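Long-range contacts in pseudoalteromonas arctica PAMC 21717 (Pseudoalteromonas arctica, PDB 5YL7), which cleaves peptide bonds as a cold-active, calcium-binding serine protease of the subtilase family: residues V219-V224 / I240-P245; G229-S234 / G246-F251; V39-Y44 / S98-H103. All blocks are in the same frame, centred on the assembly; numbering follows the deposited sequence.

Contact 1: residues V219-V224 / I240-P245; sequences VNVASV and IDVAAP. With CA (calcium ion), chain F.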
ATOM      1  N   VAL A 219     -10.164  -4.037  -4.508  1.00  4.75           N
ATOM      2  CA  VAL A 219      -9.666  -5.218  -3.765  1.00  4.98           C
ATOM      3  C   VAL A 219      -9.428  -4.739  -2.326  1.00  4.69           C
ATOM      4  O   VAL A 219      -8.452  -4.023  -2.055  1.00  4.43           O
ATOM      5  CB  VAL A 219      -8.379  -5.773  -4.359  1.00  5.54           C
ATOM      6  CG1 VAL A 219      -7.934  -6.998  -3.645  1.00  6.11           C
ATOM      7  CG2 VAL A 219      -8.528  -6.021  -5.875  1.00  5.83           C
ATOM      8  N   ASN A 220     -10.325  -5.115  -1.419  1.00  4.49           N
ATOM      9  CA  ASN A 220     -10.279  -4.668  -0.028  1.00  4.68           C
ATOM     10  C   ASN A 220      -9.617  -5.731   0.802  1.00  4.76           C
ATOM     11  O   ASN A 220      -9.954  -6.940   0.713  1.00  5.30           O
ATOM     12  CB  ASN A 220     -11.694  -4.378   0.502  1.00  5.18           C
ATOM     13  CG  ASN A 220     -11.657  -3.559   1.757  1.00  5.94           C
ATOM     14  OD1 ASN A 220     -10.754  -2.816   2.020  1.00  6.44           O
ATOM     15  ND2 ASN A 220     -12.758  -3.676   2.561  1.00  7.24           N
ATOM     16  N   VAL A 221      -8.615  -5.308   1.573  1.00  4.11           N
ATOM     17  CA  VAL A 221      -7.627  -6.241   2.172  1.00  4.67           C
ATOM     18  C   VAL A 221      -7.671  -6.153   3.695  1.00  4.08           C
ATOM     19  O   VAL A 221      -7.449  -5.095   4.292  1.00  5.07           O
ATOM     20  CB  VAL A 221      -6.233  -5.867   1.682  1.00  4.23           C
ATOM     21  CG1 VAL A 221      -5.184  -6.825   2.262  1.00  4.32           C
ATOM     22  CG2 VAL A 221      -6.170  -5.895   0.162  1.00  4.64           C
ATOM     23  N   ALA A 222      -7.915  -7.341   4.289  1.00  3.99           N
ATOM     24  CA  ALA A 222      -7.795  -7.537   5.766  1.00  4.39           C
ATOM     25  C   ALA A 222      -6.365  -7.932   6.076  1.00  4.92           C
ATOM     26  O   ALA A 222      -5.589  -8.403   5.255  1.00  5.14           O
ATOM     27  CB  ALA A 222      -8.774  -8.590   6.234  1.00  4.96           C
ATOM     28  N   SER A 223      -5.985  -7.777   7.359  1.00  4.85           N
ATOM     29  CA  SER A 223      -4.658  -8.056   7.825  1.00  4.62           C
ATOM     30  C   SER A 223      -4.553  -9.302   8.678  1.00  4.84           C
ATOM     31  O   SER A 223      -5.406  -9.436   9.619  1.00  5.69           O
ATOM     32  CB  SER A 223      -4.152  -6.910   8.654  1.00  5.34           C
ATOM     33  OG  SER A 223      -2.889  -7.232   9.240  1.00  5.40           O
ATOM     34  N   VAL A 224      -3.616 -10.180   8.426  1.00  4.62           N
ATOM     35  CA  VAL A 224      -3.207 -11.251   9.326  1.00  4.57           C
ATOM     36  C   VAL A 224      -1.938 -10.891  10.005  1.00  4.93           C
ATOM     37  O   VAL A 224      -1.060 -10.162   9.520  1.00  5.22           O
ATOM     38  CB  VAL A 224      -3.128 -12.626   8.689  1.00  5.60           C
ATOM     39  CG1 VAL A 224      -4.495 -13.071   8.167  1.00  6.39           C
ATOM     40  CG2 VAL A 224      -2.088 -12.687   7.593  1.00  6.00           C
ATOM     41  N   ILE A 240     -14.570  -7.792   2.466  1.00  5.51           N
ATOM     42  CA  ILE A 240     -13.110  -8.142   2.398  1.00  5.58           C
ATOM     43  C   ILE A 240     -13.001  -9.130   1.271  1.00  5.85           C
ATOM     44  O   ILE A 240     -13.750 -10.147   1.187  1.00  6.58           O
ATOM     45  CB  ILE A 240     -12.646  -8.800   3.690  1.00  6.04           C
ATOM     46  CG1 ILE A 240     -12.802  -7.819   4.914  1.00  6.64           C
ATOM     47  CG2 ILE A 240     -11.179  -9.203   3.543  1.00  5.76           C
ATOM     48  CD1 ILE A 240     -12.065  -6.589   4.906  1.00  6.75           C
ATOM     49  N   ASP A 241     -12.024  -8.871   0.378  1.00  4.84           N
ATOM     50  CA  ASP A 241     -11.766  -9.798  -0.702  1.00  4.69           C
ATOM     51  C   ASP A 241     -10.768 -10.829  -0.365  1.00  4.79           C
ATOM     52  O   ASP A 241     -10.904 -12.053  -0.665  1.00  5.54           O
ATOM     53  CB  ASP A 241     -11.292  -8.998  -1.922  1.00  5.28           C
ATOM     54  CG  ASP A 241     -12.382  -8.092  -2.433  1.00  6.11           C
ATOM     55  OD1 ASP A 241     -13.494  -8.645  -2.795  1.00  7.19           O
ATOM     56  OD2 ASP A 241     -12.245  -6.855  -2.536  1.00  6.73           O
ATOM     57  N   VAL A 242      -9.642 -10.423   0.254  1.00  4.88           N
ATOM     58  CA  VAL A 242      -8.488 -11.271   0.623  1.00  5.17           C
ATOM     59  C   VAL A 242      -7.847 -10.719   1.877  1.00  4.22           C
ATOM     60  O   VAL A 242      -8.120  -9.582   2.270  1.00  4.97           O
ATOM     61  CB  VAL A 242      -7.425 -11.325  -0.502  1.00  5.00           C
ATOM     62  CG1 VAL A 242      -8.001 -11.880  -1.811  1.00  5.57           C
ATOM     63  CG2 VAL A 242      -6.815  -9.950  -0.739  1.00  5.54           C
ATOM     64  N   ALA A 243      -6.976 -11.529   2.480  1.00  4.58           N
ATOM     65  CA  ALA A 243      -6.129 -11.083   3.537  1.00  4.33           C
ATOM     66  C   ALA A 243      -4.681 -11.155   3.159  1.00  4.70           C
ATOM     67  O   ALA A 243      -4.292 -11.955   2.309  1.00  4.82           O
ATOM     68  CB  ALA A 243      -6.373 -11.904   4.786  1.00  5.40           C
ATOM     69  N   ALA A 244      -3.857 -10.409   3.885  1.00  4.29           N
ATOM     70  CA  ALA A 244      -2.390 -10.460   3.696  1.00  4.48           C
ATOM     71  C   ALA A 244      -1.750 -10.078   5.018  1.00  4.43           C
ATOM     72  O   ALA A 244      -2.415  -9.424   5.845  1.00  4.44           O
ATOM     73  CB  ALA A 244      -1.959  -9.571   2.535  1.00  4.99           C
ATOM     74  N   PRO A 245      -0.463 -10.361   5.212  1.00  4.69           N
ATOM     75  CA  PRO A 245       0.175  -9.952   6.449  1.00  4.81           C
ATOM     76  C   PRO A 245       0.276  -8.480   6.598  1.00  4.77           C
ATOM     77  O   PRO A 245       0.910  -7.781   5.799  1.00  5.95           O
ATOM     78  CB  PRO A 245       1.569 -10.643   6.333  1.00  5.30           C
ATOM     79  CG  PRO A 245       1.758 -10.838   4.922  1.00  5.53           C
ATOM     80  CD  PRO A 245       0.433 -11.168   4.365  1.00  5.49           C
TER
HETATM   81 CA    CA F 804     -13.975  -6.257  -4.106  1.00  6.14          CA
HETATM   82  O   HOH W   1     -15.601  -7.687  -2.226  1.00102.83           O
HETATM   83  O   HOH W   2     -15.937  -7.527  -4.565  1.00 10.46           O
HETATM   84  O   HOH W   3     -14.988  -5.825  -1.916  1.00 11.53           O
HETATM   85  O   HOH W   4     -15.252  -4.066  -4.050  1.00  9.20           O
HETATM   86  O   HOH W   5     -14.541  -5.483  -6.444  1.00 10.17           O

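Contact 2: residues G229-S234 / G246-F251; sequences GRAYYS and GGAQSF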
ATOM      1  N   GLY A 229      -3.553 -15.683  11.447  1.00  6.50           N
ATOM      2  CA  GLY A 229      -4.913 -15.368  11.823  1.00  6.51           C
ATOM      3  C   GLY A 229      -5.136 -13.891  11.794  1.00  6.33           C
ATOM      4  O   GLY A 229      -4.204 -13.092  11.702  1.00  6.13           O
ATOM      5  N   ARG A 230      -6.401 -13.482  12.002  1.00  6.31           N
ATOM      6  CA  ARG A 230      -6.715 -12.071  11.887  1.00  5.51           C
ATOM      7  C   ARG A 230      -5.914 -11.236  12.816  1.00  5.81           C
ATOM      8  O   ARG A 230      -5.832 -11.494  14.043  1.00  8.03           O
ATOM      9  CB  ARG A 230      -8.239 -11.814  12.156  1.00  6.41           C
ATOM     10  CG  ARG A 230      -8.648 -10.407  11.768  1.00  6.86           C
ATOM     11  CD  ARG A 230     -10.147 -10.230  11.800  1.00  7.09           C
ATOM     12  NE  ARG A 230     -10.750 -10.464  13.108  1.00  7.14           N
ATOM     13  CZ  ARG A 230     -10.836  -9.618  14.099  1.00  8.46           C
ATOM     14  NH1 ARG A 230     -10.426  -8.392  14.053  1.00  8.06           N
ATOM     15  NH2 ARG A 230     -11.485 -10.052  15.236  1.00 12.85           N
ATOM     16  N   ALA A 231      -5.265 -10.177  12.369  1.00  5.37           N
ATOM     17  CA  ALA A 231      -4.615  -9.243  13.281  1.00  5.64           C
ATOM     18  C   ALA A 231      -5.650  -8.590  14.127  1.00  6.43           C
ATOM     19  O   ALA A 231      -6.736  -8.264  13.663  1.00  6.94           O
ATOM     20  CB  ALA A 231      -3.826  -8.197  12.446  1.00  5.65           C
ATOM     21  N   TYR A 232      -5.339  -8.380  15.419  1.00  7.10           N
ATOM     22  CA  TYR A 232      -6.373  -7.972  16.375  1.00  6.45           C
ATOM     23  C   TYR A 232      -7.123  -6.749  15.960  1.00  6.69           C
ATOM     24  O   TYR A 232      -8.328  -6.609  16.301  1.00  8.01           O
ATOM     25  CB  TYR A 232      -5.760  -7.766  17.766  1.00  6.68           C
ATOM     26  CG  TYR A 232      -4.644  -6.767  17.848  1.00  6.45           C
ATOM     27  CD1 TYR A 232      -4.864  -5.427  18.083  1.00  7.32           C
ATOM     28  CD2 TYR A 232      -3.290  -7.157  17.689  1.00  7.31           C
ATOM     29  CE1 TYR A 232      -3.843  -4.526  18.213  1.00  7.22           C
ATOM     30  CE2 TYR A 232      -2.267  -6.303  17.824  1.00  6.85           C
ATOM     31  CZ  TYR A 232      -2.511  -4.972  18.086  1.00  7.53           C
ATOM     32  OH  TYR A 232      -1.493  -4.018  18.271  1.00  9.98           O
ATOM     33  N   TYR A 233      -6.523  -5.790  15.284  1.00  5.71           N
ATOM     34  CA  TYR A 233      -7.133  -4.536  14.905  1.00  6.26           C
ATOM     35  C   TYR A 233      -7.890  -4.623  13.555  1.00  5.69           C
ATOM     36  O   TYR A 233      -8.524  -3.632  13.215  1.00  6.56           O
ATOM     37  CB  TYR A 233      -6.053  -3.433  14.799  1.00  6.44           C
ATOM     38  CG  TYR A 233      -4.953  -3.829  13.838  1.00  5.88           C
ATOM     39  CD1 TYR A 233      -5.163  -3.799  12.467  1.00  5.93           C
ATOM     40  CD2 TYR A 233      -3.724  -4.356  14.259  1.00  5.81           C
ATOM     41  CE1 TYR A 233      -4.218  -4.290  11.584  1.00  4.97           C
ATOM     42  CE2 TYR A 233      -2.795  -4.824  13.403  1.00  5.49           C
ATOM     43  CZ  TYR A 233      -3.038  -4.865  12.065  1.00  5.08           C
ATOM     44  OH  TYR A 233      -2.126  -5.347  11.146  1.00  5.06           O
ATOM     45  N   SER A 234      -7.716  -5.700  12.805  1.00  5.51           N
ATOM     46  CA  SER A 234      -8.195  -5.616  11.423  1.00  5.95           C
ATOM     47  C   SER A 234      -9.690  -5.565  11.367  1.00  5.32           C
ATOM     48  O   SER A 234     -10.409  -6.344  12.006  1.00  6.13           O
ATOM     49  CB  SER A 234      -7.744  -6.860  10.726  1.00  5.60           C
ATOM     50  OG  SER A 234      -8.077  -6.722   9.288  1.00  5.84           O
ATOM     51  N   GLY A 246      -0.275  -7.939   7.700  1.00  4.43           N
ATOM     52  CA  GLY A 246      -0.061  -6.609   8.164  1.00  4.76           C
ATOM     53  C   GLY A 246       0.572  -6.440   9.515  1.00  4.65           C
ATOM     54  O   GLY A 246       0.825  -5.349   9.958  1.00  5.03           O
ATOM     55  N   GLY A 247       0.761  -7.606  10.176  1.00  5.55           N
ATOM     56  CA  GLY A 247       1.468  -7.632  11.467  1.00  5.43           C
ATOM     57  C   GLY A 247       0.583  -7.399  12.652  1.00  5.79           C
ATOM     58  O   GLY A 247      -0.498  -6.830  12.564  1.00  6.73           O
ATOM     59  N   ALA A 248       1.054  -7.908  13.778  1.00  6.39           N
ATOM     60  CA  ALA A 248       0.327  -7.749  15.068  1.00  6.45           C
ATOM     61  C   ALA A 248       1.351  -7.478  16.141  1.00  6.60           C
ATOM     62  O   ALA A 248       1.916  -8.488  16.679  1.00  8.15           O
ATOM     63  CB  ALA A 248      -0.552  -8.920  15.334  1.00  6.95           C
ATOM     64  N   GLN A 249       1.566  -6.219  16.477  1.00  6.44           N
ATOM     65  CA  GLN A 249       2.592  -5.786  17.397  1.00  7.24           C
ATOM     66  C   GLN A 249       2.007  -5.552  18.753  1.00  7.06           C
ATOM     67  O   GLN A 249       0.816  -5.229  18.910  1.00  8.29           O
ATOM     68  CB  GLN A 249       3.184  -4.472  16.873  1.00  7.79           C
ATOM     69  CG  GLN A 249       3.949  -4.595  15.531  1.00  7.38           C
ATOM     70  CD  GLN A 249       4.452  -3.251  15.098  1.00  7.61           C
ATOM     71  OE1 GLN A 249       3.701  -2.284  14.981  1.00  8.96           O
ATOM     72  NE2 GLN A 249       5.799  -3.122  14.856  1.00  7.29           N
ATOM     73  N   SER A 250       2.866  -5.625  19.788  1.00  7.68           N
ATOM     74  CA  SER A 250       2.433  -5.296  21.150  1.00  7.43           C
ATOM     75  C   SER A 250       3.237  -4.182  21.733  1.00  8.71           C
ATOM     76  O   SER A 250       3.002  -3.763  22.880  1.00  9.44           O
ATOM     77  CB  SER A 250       2.358  -6.511  22.060  1.00  8.26           C
ATOM     78  OG  SER A 250       3.653  -7.002  22.420  1.00  8.50           O
ATOM     79  N   PHE A 251       4.181  -3.585  20.957  1.00  8.75           N
ATOM     80  CA  PHE A 251       4.988  -2.443  21.409  1.00  9.99           C
ATOM     81  C   PHE A 251       5.583  -1.782  20.156  1.00 10.69           C
ATOM     82  O   PHE A 251       5.568  -2.397  19.067  1.00  9.63           O
ATOM     83  CB  PHE A 251       6.041  -2.861  22.416  1.00  9.72           C
ATOM     84  CG  PHE A 251       7.032  -3.821  21.928  1.00  9.62           C
ATOM     85  CD1 PHE A 251       6.888  -5.185  21.953  1.00  9.61           C
ATOM     86  CD2 PHE A 251       8.304  -3.353  21.428  1.00 10.31           C
ATOM     87  CE1 PHE A 251       7.761  -6.078  21.505  1.00 10.29           C
ATOM     88  CE2 PHE A 251       9.188  -4.254  20.984  1.00 10.80           C
ATOM     89  CZ  PHE A 251       8.955  -5.583  21.033  1.00 10.67           C
TER

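Contact 3: residues V39-Y44 / S98-H103; sequences VLDTGY and SWHGTH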
ATOM      1  N   VAL A  39       1.332   4.662  -5.403  1.00  4.12           N
ATOM      2  CA  VAL A  39       1.147   4.585  -3.941  1.00  4.60           C
ATOM      3  C   VAL A  39       0.586   5.911  -3.500  1.00  4.53           C
ATOM      4  O   VAL A  39       1.285   6.946  -3.576  1.00  4.78           O
ATOM      5  CB  VAL A  39       2.446   4.235  -3.232  1.00  5.00           C
ATOM      6  CG1 VAL A  39       2.320   4.417  -1.763  1.00  5.68           C
ATOM      7  CG2 VAL A  39       2.878   2.850  -3.597  1.00  4.98           C
ATOM      8  N   LEU A  40      -0.698   5.934  -3.117  1.00  4.39           N
ATOM      9  CA  LEU A  40      -1.412   7.157  -2.725  1.00  4.54           C
ATOM     10  C   LEU A  40      -1.323   7.265  -1.241  1.00  4.82           C
ATOM     11  O   LEU A  40      -1.950   6.452  -0.544  1.00  5.10           O
ATOM     12  CB  LEU A  40      -2.868   7.097  -3.206  1.00  5.42           C
ATOM     13  CG  LEU A  40      -3.123   7.540  -4.640  1.00  6.17           C
ATOM     14  CD1 LEU A  40      -2.391   6.663  -5.641  1.00  6.48           C
ATOM     15  CD2 LEU A  40      -4.621   7.480  -4.939  1.00  6.71           C
ATOM     16  N   ASP A  41      -0.516   8.178  -0.709  1.00  4.98           N
ATOM     17  CA  ASP A  41      -0.105   8.100   0.682  1.00  5.32           C
ATOM     18  C   ASP A  41       0.440   9.427   1.105  1.00  5.11           C
ATOM     19  O   ASP A  41       0.113  10.510   0.530  1.00  5.15           O
ATOM     20  CB  ASP A  41       0.840   6.875   0.852  1.00  5.85           C
ATOM     21  CG  ASP A  41       0.729   6.238   2.140  1.00  7.47           C
ATOM     22  OD1 ASP A  41       1.048   6.864   3.172  1.00  7.50           O
ATOM     23  OD2 ASP A  41       0.402   5.041   2.230  1.00  8.72           O
ATOM     24  N   THR A  42       1.345   9.404   2.106  1.00  4.95           N
ATOM     25  CA  THR A  42       1.909  10.622   2.678  1.00  5.27           C
ATOM     26  C   THR A  42       3.062  11.213   1.855  1.00  5.49           C
ATOM     27  O   THR A  42       3.608  12.240   2.256  1.00  6.17           O
ATOM     28  CB  THR A  42       2.360  10.402   4.149  1.00  5.54           C
ATOM     29  OG1 THR A  42       3.512   9.491   4.116  1.00  6.18           O
ATOM     30  CG2 THR A  42       1.297   9.808   5.000  1.00  6.50           C
ATOM     31  N   GLY A  43       3.407  10.566   0.753  1.00  5.07           N
ATOM     32  CA  GLY A  43       4.616  10.857   0.044  1.00  5.82           C
ATOM     33  C   GLY A  43       5.729   9.943   0.362  1.00  5.23           C
ATOM     34  O   GLY A  43       5.512   8.897   1.005  1.00  6.23           O
ATOM     35  N   TYR A  44       6.947  10.262  -0.034  1.00  5.55           N
ATOM     36  CA  TYR A  44       8.114   9.380   0.196  1.00  5.42           C
ATOM     37  C   TYR A  44       9.344  10.187   0.589  1.00  5.70           C
ATOM     38  O   TYR A  44       9.403  11.391   0.281  1.00  5.49           O
ATOM     39  CB  TYR A  44       8.405   8.531  -1.027  1.00  6.47           C
ATOM     40  CG  TYR A  44       9.034   9.284  -2.152  1.00  6.51           C
ATOM     41  CD1 TYR A  44       8.377  10.235  -2.918  1.00  6.59           C
ATOM     42  CD2 TYR A  44      10.391   9.148  -2.467  1.00  6.97           C
ATOM     43  CE1 TYR A  44       9.001  10.964  -3.847  1.00  7.10           C
ATOM     44  CE2 TYR A  44      11.009   9.884  -3.414  1.00  6.85           C
ATOM     45  CZ  TYR A  44      10.323  10.784  -4.109  1.00  7.86           C
ATOM     46  OH  TYR A  44      10.912  11.556  -5.087  1.00 10.17           O
ATOM     47  N   SER A  98       4.876  10.022  10.524  1.00  5.98           N
ATOM     48  CA  SER A  98       4.601   8.622  10.230  1.00  6.79           C
ATOM     49  C   SER A  98       5.550   7.973   9.255  1.00  5.93           C
ATOM     50  O   SER A  98       5.776   6.771   9.256  1.00  7.53           O
ATOM     51  CB  SER A  98       3.168   8.433   9.650  1.00  7.05           C
ATOM     52  OG  SER A  98       3.032   9.013   8.393  1.00  7.28           O
ATOM     53  N   TRP A  99       6.044   8.779   8.315  1.00  5.48           N
ATOM     54  CA  TRP A  99       6.784   8.237   7.132  1.00  5.82           C
ATOM     55  C   TRP A  99       6.043   7.065   6.503  1.00  5.34           C
ATOM     56  O   TRP A  99       6.610   6.165   5.929  1.00  5.52           O
ATOM     57  CB  TRP A  99       8.225   7.879   7.437  1.00  5.64           C
ATOM     58  CG  TRP A  99       8.883   8.951   8.206  1.00  5.58           C
ATOM     59  CD1 TRP A  99       9.369   8.899   9.499  1.00  6.19           C
ATOM     60  CD2 TRP A  99       9.101  10.303   7.770  1.00  5.66           C
ATOM     61  NE1 TRP A  99       9.870  10.120   9.878  1.00  6.19           N
ATOM     62  CE2 TRP A  99       9.726  11.013   8.848  1.00  5.43           C
ATOM     63  CE3 TRP A  99       8.883  11.021   6.583  1.00  6.23           C
ATOM     64  CZ2 TRP A  99       9.985  12.375   8.767  1.00  5.78           C
ATOM     65  CZ3 TRP A  99       9.107  12.344   6.536  1.00  6.58           C
ATOM     66  CH2 TRP A  99       9.701  13.027   7.636  1.00  6.50           C
ATOM     67  N   HIS A 100       4.661   7.184   6.508  1.00  5.78           N
ATOM     68  CA  HIS A 100       3.853   6.036   6.165  1.00  5.90           C
ATOM     69  C   HIS A 100       4.051   5.640   4.712  1.00  4.75           C
ATOM     70  O   HIS A 100       4.160   4.439   4.398  1.00  5.02           O
ATOM     71  CB  HIS A 100       2.384   6.420   6.531  1.00  6.52           C
ATOM     72  CG  HIS A 100       1.421   5.335   6.387  1.00  6.51           C
ATOM     73  ND1 HIS A 100       0.683   5.151   5.275  1.00  7.91           N
ATOM     74  CD2 HIS A 100       0.949   4.438   7.310  1.00  8.08           C
ATOM     75  CE1 HIS A 100      -0.222   4.238   5.505  1.00  8.55           C
ATOM     76  NE2 HIS A 100      -0.098   3.799   6.692  1.00 10.13           N
ATOM     77  N   GLY A 101       4.088   6.646   3.830  1.00  4.23           N
ATOM     78  CA  GLY A 101       4.239   6.346   2.452  1.00  4.65           C
ATOM     79  C   GLY A 101       5.598   5.742   2.045  1.00  4.36           C
ATOM     80  O   GLY A 101       5.672   4.997   1.075  1.00  4.83           O
ATOM     81  N   THR A 102       6.625   6.018   2.831  1.00  4.91           N
ATOM     82  CA  THR A 102       7.951   5.429   2.583  1.00  4.73           C
ATOM     83  C   THR A 102       7.952   3.959   2.959  1.00  4.26           C
ATOM     84  O   THR A 102       8.472   3.133   2.245  1.00  5.14           O
ATOM     85  CB  THR A 102       8.965   6.168   3.416  1.00  5.07           C
ATOM     86  OG1 THR A 102       9.054   7.566   2.978  1.00  5.75           O
ATOM     87  CG2 THR A 102      10.385   5.560   3.271  1.00  4.96           C
ATOM     88  N   HIS A 103       7.240   3.631   4.047  1.00  4.30           N
ATOM     89  CA  HIS A 103       7.095   2.254   4.494  1.00  4.64           C
ATOM     90  C   HIS A 103       6.314   1.443   3.491  1.00  4.22           C
ATOM     91  O   HIS A 103       6.708   0.377   2.993  1.00  4.47           O
ATOM     92  CB  HIS A 103       6.536   2.249   5.904  1.00  4.66           C
ATOM     93  CG  HIS A 103       6.646   0.961   6.639  1.00  4.77           C
ATOM     94  ND1 HIS A 103       5.828  -0.103   6.395  1.00  5.18           N
ATOM     95  CD2 HIS A 103       7.542   0.586   7.576  1.00  5.40           C
ATOM     96  CE1 HIS A 103       6.238  -1.112   7.176  1.00  5.41           C
ATOM     97  NE2 HIS A 103       7.256  -0.703   7.920  1.00  5.37           N
TER
HETATM   98  O   HOH W   6       6.758   8.950   3.665  1.00  6.14           O
HETATM   99  O   HOH W   7       4.945   6.865  -1.045  1.00  8.40           O

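Contact 1: residues V219-V224 / I240-P245
OD2 of D241 is gripped by both a metal and a peptide: the calcium ion sits 2.4 Å from it, and the backbone N of N220 donates to it at 2.8 Å. The bond is almost straight (169°) and falls on the anti lone pair of OD2, so the calcium-bound carboxylate is also tied to strand 219-224. OD1 of D241 binds the same calcium at 2.8 Å, making the carboxylate bidentate; five waters, V218 O and E307 complete the site, and K311 bonds OD1 as well. With CG of D241 beside its own backbone N (chi1 -65°), the carboxylate points back at N220, whose O accepts from D241 N at 2.9 Å. Beyond this double link the two strands run parallel. A222 is bonded on both its N and O, to V242 O and A244 N, and V224 N follows on A244 O at 2.9 Å, its donor well above the carbonyl plane (45° out). A222, V224, A243 and P245 share one face. There CG2 of V224 lies 3.7 Å from A244 C, while I240 folds its branches in beside N220: its CG2 lies 3.7 Å from A222 CB, and CD1 reaches the N220 amide, whose ND2 is bonded to N239. An alanine in place of I240 would probably open a gap beside A222 CB and leave the N220 amide without the methyl (CD1) that lies beside it. On the other face V221 and A244 meet through CG1 and CB, both touching V287 of helix 280-297. The strand pair forms one edge of the seven-stranded parallel sheet of the subtilisin-like α/β fold, with a calcium site at the start of the pairing.

Contact 2: residues G229-S234 / G246-F251
Y232 and Y233, neighbours in a type I beta turn from A231 to S234, both aim their hydroxyls at backbone carbonyls of 246-251. The contact thus joins two loops of the subtilisin-like fold: the one leading into edge strand 242-245 and the one leaving it. The rings are turned across each other: CD2 of Y233 stands 3.9 Å above the plane of the Y232 ring, over its centre, whereas CE1 of Y232 lies at the edge of the Y233 ring. Each tyrosine has CG in the crowded position between backbone N and carbonyl carbon (chi1 57° and 56°), which sends the two rings out of the turn toward the facing loop. Y233 OH donates to G247 O at 2.6 Å, in the carbonyl plane, and the O of G246 also lies near the edge of this ring. Y232 OH reaches further along, donating to Q249 O at 2.7 Å, again in the carbonyl plane, with a C=O...donor angle of 156°; Q278 NE2 is a second partner of this hydroxyl. The later ring thus takes the earlier carbonyl. Between the two bonds the methyl of A248 comes obliquely to the Y232 ring, CB being 4.0 Å from CE2, and the methyl of A231 approaches G247 O at 3.6 Å. Glycine suits G246, since a CB there would crowd Y233 OH, and G247, whose phi is positive. Beyond the ring bonds, the Q249 backbone N is held by Q278 and its side-chain NE2 by the backbone O of D254. The turn is closed by S234 N donating to A231 O at 2.9 Å, while R230 curls round so that NH1 donates to S234 O at 2.9 Å, the oxygen lying somewhat out of the guanidinium plane.

Contact 3: residues V39-Y44 / S98-H103
H100 meets D41 through ND1, which donates to D41 OD1 at 2.7 Å on the syn lone pair, nearly straight (165°) and with OD1 almost in the ring plane. The carboxylate is turned 33° from the imidazole plane, and its OD2 takes only a weak share of the same N-H. With CG of H100 anti to the backbone N (chi1 -174°), the ring is carried out from the helix start to the end of strand 36-41. A second donor, T42 N, reaches OD1 on its anti lone pair at 2.8 Å, fixing the rotation of the carboxylate.

Around this pair T42 faces the helix: its OG1 accepts from G101 N at 2.9 Å and is also bonded to D79, while its CG2 lies 3.9 Å from H100 CB. G101 has to be small, for its CA comes within 3.2 Å of G43 O and a side chain would strike that carbonyl. Water 6 bridges G43 O and T102 OG1. Just before H100 in the chain, S98 OG accepts from H100 N at 3.1 Å in an ST turn and is bonded to D82. At the other ring nitrogen, NE2 of H100 is bonded to S281 OG, a geometry consistent with the Asp-His-Ser catalytic triad of subtilases.

Overall arrangement
Contacts 1 and 2 interlock: their segments alternate along the chain, their centres lie about 12 Å apart, and S223 of contact 1 touches contact 2 directly, through OG to Y233 OH (2.8 Å) and O to A231 N (2.9 Å), both probable hydrogen bonds. Strand pairing and the loops that flank it thus form one continuous region at the sheet edge. Contact 3 comes earlier in the chain and shares the sheet with contact 1 through strand 36-41; its centre is about 19 Å from contact 1 and 20 Å from contact 2, with nearest atoms about 9 Å and 7 Å away. It holds the probable catalytic Asp-His pair, and G246 of contact 2 lies near that site.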